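Local coordinates for protein major extracellular endoglucanase (Xanthomonas campestris pv. campestris, PDB 4TUF) that hydrolyses internal beta-1,4-glucosidic linkages in cellulose, lichenin and cereal beta-D-glucans through its family 5 TIM-barrel catalytic domain, at residues I193-S205 with W212-I226. Sequence-based numbering, arbitrary orientation.
Sequences IAVEGITDNPVCS and WGGNLQPLACTPLNI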
loop_
_atom_site.group_PDB
_atom_site.type_symbol
_atom_site.label_atom_id
_atom_site.label_comp_id
_atom_site.label_asym_id
_atom_site.label_seq_id
_atom_site.Cartn_x
_atom_site.Cartn_y
_atom_site.Cartn_z
ATOM N N ILE A 193 -1.834 -12.118 1.991
ATOM C CA ILE A 193 -2.942 -11.396 1.386
ATOM C C ILE A 193 -3.213 -10.130 2.182
ATOM O O ILE A 193 -3.597 -10.196 3.351
ATOM C CB ILE A 193 -4.208 -12.266 1.338
ATOM C CG1 ILE A 193 -3.905 -13.607 0.662
ATOM C CG2 ILE A 193 -5.334 -11.543 0.611
ATOM C CD1 ILE A 193 -3.561 -13.476 -0.802
ATOM N N ALA A 194 -2.991 -8.974 1.570
ATOM C CA ALA A 194 -3.272 -7.717 2.260
ATOM C C ALA A 194 -4.672 -7.230 1.918
ATOM O O ALA A 194 -5.043 -7.148 0.745
ATOM C CB ALA A 194 -2.240 -6.660 1.913
ATOM N N VAL A 195 -5.451 -6.920 2.949
ATOM C CA VAL A 195 -6.813 -6.443 2.761
ATOM C C VAL A 195 -6.989 -5.069 3.390
ATOM O O VAL A 195 -6.578 -4.833 4.524
ATOM C CB VAL A 195 -7.839 -7.413 3.361
ATOM C CG1 VAL A 195 -9.257 -6.892 3.140
ATOM C CG2 VAL A 195 -7.673 -8.789 2.750
ATOM N N GLU A 196 -7.588 -4.158 2.637
ATOM C CA GLU A 196 -7.813 -2.809 3.124
ATOM C C GLU A 196 -9.245 -2.645 3.587
ATOM O O GLU A 196 -10.115 -3.482 3.309
ATOM C CB GLU A 196 -7.492 -1.782 2.039
ATOM C CG GLU A 196 -6.084 -1.905 1.463
ATOM C CD GLU A 196 -5.832 -0.908 0.346
ATOM O OE1 GLU A 196 -6.375 0.217 0.434
ATOM O OE2 GLU A 196 -5.112 -1.258 -0.620
ATOM N N GLY A 197 -9.491 -1.553 4.295
ATOM C CA GLY A 197 -10.825 -1.258 4.754
ATOM C C GLY A 197 -11.666 -0.615 3.670
ATOM O O GLY A 197 -11.288 -0.573 2.499
ATOM N N ILE A 198 -12.831 -0.129 4.075
ATOM C CA ILE A 198 -13.722 0.591 3.188
ATOM C C ILE A 198 -13.917 1.979 3.783
ATOM O O ILE A 198 -13.094 2.423 4.586
ATOM C CB ILE A 198 -15.059 -0.142 3.032
ATOM C CG1 ILE A 198 -15.738 -0.291 4.395
ATOM C CG2 ILE A 198 -14.824 -1.516 2.412
ATOM C CD1 ILE A 198 -17.198 -0.668 4.316
ATOM N N THR A 199 -14.984 2.670 3.401
ATOM C CA THR A 199 -15.310 3.922 4.070
ATOM C C THR A 199 -16.554 3.747 4.947
ATOM O O THR A 199 -16.542 2.928 5.869
ATOM C CB THR A 199 -15.495 5.082 3.065
ATOM O OG1 THR A 199 -16.325 4.668 1.977
ATOM C CG2 THR A 199 -14.148 5.495 2.520
ATOM N N ASP A 200 -17.609 4.514 4.676
ATOM C CA ASP A 200 -18.855 4.396 5.441
ATOM C C ASP A 200 -19.554 3.069 5.159
ATOM O O ASP A 200 -19.558 2.590 4.024
ATOM C CB ASP A 200 -19.806 5.550 5.118
ATOM C CG ASP A 200 -19.451 6.835 5.846
ATOM O OD1 ASP A 200 -18.405 6.879 6.529
ATOM O OD2 ASP A 200 -20.223 7.811 5.728
ATOM N N ASN A 201 -20.150 2.482 6.193
ATOM C CA ASN A 201 -20.855 1.215 6.043
ATOM C C ASN A 201 -22.235 1.239 6.711
ATOM O O ASN A 201 -22.405 1.801 7.791
ATOM C CB ASN A 201 -20.007 0.082 6.616
ATOM C CG ASN A 201 -20.409 -1.270 6.081
ATOM O OD1 ASN A 201 -20.383 -1.496 4.873
ATOM N ND2 ASN A 201 -20.769 -2.188 6.976
ATOM N N PRO A 202 -23.236 0.636 6.061
ATOM C CA PRO A 202 -24.586 0.635 6.644
ATOM C C PRO A 202 -24.742 -0.211 7.916
ATOM O O PRO A 202 -25.751 -0.046 8.599
ATOM C CB PRO A 202 -25.461 0.074 5.515
ATOM C CG PRO A 202 -24.527 -0.565 4.560
ATOM C CD PRO A 202 -23.219 0.143 4.673
ATOM N N VAL A 203 -23.790 -1.090 8.227
ATOM C CA VAL A 203 -23.829 -1.833 9.492
ATOM C C VAL A 203 -22.468 -1.896 10.170
ATOM O O VAL A 203 -21.435 -1.832 9.510
ATOM C CB VAL A 203 -24.322 -3.301 9.320
ATOM C CG1 VAL A 203 -25.770 -3.353 8.862
ATOM C CG2 VAL A 203 -23.410 -4.080 8.385
ATOM N N CYS A 204 -22.491 -2.033 11.495
ATOM C CA CYS A 204 -21.295 -2.274 12.300
ATOM C C CYS A 204 -20.187 -1.275 12.001
ATOM O O CYS A 204 -19.047 -1.651 11.721
ATOM C CB CYS A 204 -20.797 -3.703 12.078
ATOM S SG CYS A 204 -19.469 -4.252 13.177
ATOM N N SER A 205 -20.533 0.004 12.053
ATOM C CA SER A 205 -19.571 1.067 11.803
ATOM C C SER A 205 -20.100 2.402 12.299
ATOM O O SER A 205 -21.242 2.755 12.019
ATOM C CB SER A 205 -19.248 1.157 10.310
ATOM O OG SER A 205 -18.502 2.324 10.015
ATOM N N TRP A 212 -10.419 6.798 2.244
ATOM C CA TRP A 212 -10.528 5.638 1.363
ATOM C C TRP A 212 -9.695 4.468 1.879
ATOM O O TRP A 212 -8.518 4.634 2.191
ATOM C CB TRP A 212 -10.081 5.989 -0.055
ATOM C CG TRP A 212 -10.964 6.951 -0.775
ATOM C CD1 TRP A 212 -12.093 7.549 -0.296
ATOM C CD2 TRP A 212 -10.792 7.428 -2.115
ATOM N NE1 TRP A 212 -12.629 8.382 -1.257
ATOM C CE2 TRP A 212 -11.852 8.321 -2.383
ATOM C CE3 TRP A 212 -9.845 7.190 -3.113
ATOM C CZ2 TRP A 212 -11.991 8.968 -3.609
ATOM C CZ3 TRP A 212 -9.982 7.841 -4.329
ATOM C CH2 TRP A 212 -11.046 8.719 -4.565
ATOM N N GLY A 213 -10.311 3.293 1.971
ATOM C CA GLY A 213 -9.625 2.106 2.448
ATOM C C GLY A 213 -9.197 2.223 3.897
ATOM O O GLY A 213 -8.268 1.542 4.333
ATOM N N GLY A 214 -9.881 3.079 4.652
ATOM C CA GLY A 214 -9.454 3.386 6.005
ATOM C C GLY A 214 -10.295 2.823 7.141
ATOM O O GLY A 214 -9.887 2.910 8.302
ATOM N N ASN A 215 -11.458 2.252 6.823
ATOM C CA ASN A 215 -12.369 1.756 7.854
ATOM C C ASN A 215 -12.391 0.237 7.942
ATOM O O ASN A 215 -12.737 -0.442 6.977
ATOM C CB ASN A 215 -13.791 2.264 7.606
ATOM C CG ASN A 215 -14.735 1.967 8.765
ATOM O OD1 ASN A 215 -14.304 1.658 9.876
ATOM N ND2 ASN A 215 -16.031 2.069 8.506
ATOM N N LEU A 216 -12.044 -0.291 9.110
ATOM C CA LEU A 216 -12.047 -1.733 9.319
ATOM C C LEU A 216 -13.122 -2.183 10.310
ATOM O O LEU A 216 -13.214 -3.373 10.632
ATOM C CB LEU A 216 -10.677 -2.195 9.803
ATOM C CG LEU A 216 -9.599 -2.329 8.736
ATOM C CD1 LEU A 216 -8.282 -2.653 9.403
ATOM C CD2 LEU A 216 -9.983 -3.415 7.750
ATOM N N GLN A 217 -13.929 -1.236 10.784
ATOM C CA GLN A 217 -14.944 -1.517 11.804
ATOM C C GLN A 217 -15.848 -2.731 11.522
ATOM O O GLN A 217 -16.093 -3.521 12.433
ATOM C CB GLN A 217 -15.826 -0.284 12.029
ATOM C CG GLN A 217 -15.201 0.812 12.868
ATOM C CD GLN A 217 -15.990 2.103 12.786
ATOM O OE1 GLN A 217 -16.767 2.429 13.682
ATOM N NE2 GLN A 217 -15.805 2.840 11.695
ATOM N N PRO A 218 -16.348 -2.891 10.275
ATOM C CA PRO A 218 -17.273 -4.014 10.054
ATOM C C PRO A 218 -16.647 -5.407 10.211
ATOM O O PRO A 218 -17.379 -6.398 10.245
ATOM C CB PRO A 218 -17.738 -3.800 8.608
ATOM C CG PRO A 218 -17.563 -2.351 8.362
ATOM C CD PRO A 218 -16.301 -2.000 9.100
ATOM N N LEU A 219 -15.325 -5.482 10.318
ATOM C CA LEU A 219 -14.640 -6.755 10.552
ATOM C C LEU A 219 -15.020 -7.360 11.906
ATOM O O LEU A 219 -14.884 -8.562 12.130
ATOM C CB LEU A 219 -13.124 -6.558 10.463
ATOM C CG LEU A 219 -12.216 -7.758 10.715
ATOM C CD1 LEU A 219 -12.545 -8.888 9.746
ATOM C CD2 LEU A 219 -10.760 -7.349 10.586
ATOM N N ALA A 220 -15.503 -6.522 12.813
ATOM C CA ALA A 220 -15.904 -6.999 14.129
ATOM C C ALA A 220 -17.196 -7.812 14.056
ATOM O O ALA A 220 -17.437 -8.682 14.891
ATOM C CB ALA A 220 -16.064 -5.826 15.085
ATOM N N CYS A 221 -18.023 -7.522 13.056
ATOM C CA CYS A 221 -19.301 -8.208 12.880
ATOM C C CYS A 221 -19.182 -9.343 11.877
ATOM O O CYS A 221 -19.907 -10.334 11.958
ATOM C CB CYS A 221 -20.384 -7.233 12.410
ATOM S SG CYS A 221 -20.679 -5.848 13.522
ATOM N N THR A 222 -18.261 -9.186 10.932
ATOM C CA THR A 222 -18.150 -10.104 9.808
ATOM C C THR A 222 -16.700 -10.478 9.544
ATOM O O THR A 222 -16.007 -9.805 8.784
ATOM C CB THR A 222 -18.757 -9.495 8.522
ATOM O OG1 THR A 222 -20.038 -8.919 8.816
ATOM C CG2 THR A 222 -18.919 -10.558 7.456
ATOM N N PRO A 223 -16.237 -11.559 10.175
ATOM C CA PRO A 223 -14.882 -12.077 9.971
ATOM C C PRO A 223 -14.608 -12.419 8.508
ATOM O O PRO A 223 -15.521 -12.793 7.775
ATOM C CB PRO A 223 -14.857 -13.343 10.829
ATOM C CG PRO A 223 -15.930 -13.151 11.828
ATOM C CD PRO A 223 -17.001 -12.369 11.134
ATOM N N LEU A 224 -13.354 -12.284 8.096
ATOM C CA LEU A 224 -12.941 -12.645 6.748
ATOM C C LEU A 224 -12.643 -14.136 6.650
ATOM O O LEU A 224 -11.957 -14.693 7.506
ATOM C CB LEU A 224 -11.709 -11.837 6.339
ATOM C CG LEU A 224 -11.964 -10.355 6.087
ATOM C CD1 LEU A 224 -10.648 -9.601 5.971
ATOM C CD2 LEU A 224 -12.808 -10.182 4.826
ATOM N N ASN A 225 -13.157 -14.781 5.608
ATOM C CA ASN A 225 -12.832 -16.178 5.358
ATOM C C ASN A 225 -11.515 -16.283 4.592
ATOM O O ASN A 225 -11.474 -16.733 3.445
ATOM C CB ASN A 225 -13.957 -16.862 4.591
ATOM C CG ASN A 225 -13.800 -18.364 4.551
ATOM O OD1 ASN A 225 -12.912 -18.926 5.196
ATOM N ND2 ASN A 225 -14.669 -19.029 3.801
ATOM N N ILE A 226 -10.451 -15.829 5.247
ATOM C CA ILE A 226 -9.094 -15.835 4.719
ATOM C C ILE A 226 -8.214 -16.444 5.804
ATOM O O ILE A 226 -8.371 -16.093 6.976
ATOM C CB ILE A 226 -8.614 -14.407 4.366
ATOM C CG1 ILE A 226 -9.501 -13.788 3.290
ATOM C CG2 ILE A 226 -7.152 -14.394 3.911
ATOM C CD1 ILE A 226 -9.040 -12.407 2.859
#
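Ile198 and Asn215 form a single antiparallel, hydrogen-bonded bridge: Ile198 N donates to Asn215 O at 2.9 Å, and Asn215 N returns a bond to Ile198 O at 2.8 Å. Gly214 N adds a weak bond to the same Ile198 O, so Gly214 and Asn215 together face one residue, a classic beta bulge. Both polar atoms of the Asn215 carboxamide are used. With CG anti to the backbone N (chi1 -171°), ND2 lies between two acceptors, giving one nearly straight bond to Thr199 O (2.8 Å, 168° at the hydrogen) and another to Ser205 OG (2.9 Å), both close to the amide plane. OD1 accepts from Gln217 N, which closes an Asx turn, and from Gln217 NE2 at 2.6 Å; the two donors approach from opposite faces of the carboxamide. Ser205 OG has a second partner in Asn207 OD1, and Gln217 OE1 takes the backbone N of Thr206. Farther along, Pro218 CG rests 3.5 Å from Asn201 ND2, which donates to Val203 O. The Cys204–Cys221 disulfide (chi3 91°) links the two segments covalently at their more exposed side. On barrel strand 192-195 itself, apolar contact takes over: Val195 CG2 meets Ile226 CD1 at 3.9 Å, while CG1 meets Leu224 CD1 tip to tip. Glu196, beside this junction, bonds Glu157 N and forms a salt bridge with Arg58. Four bonds thus fix the rotation of the Asn215 amide; its two ND2 bonds, the Ile198–Asn215 bridge and the disulfide tie down the excursion between strands 192-195 and 231-238, which carries Trp212 beside Glu157, the probable proton donor.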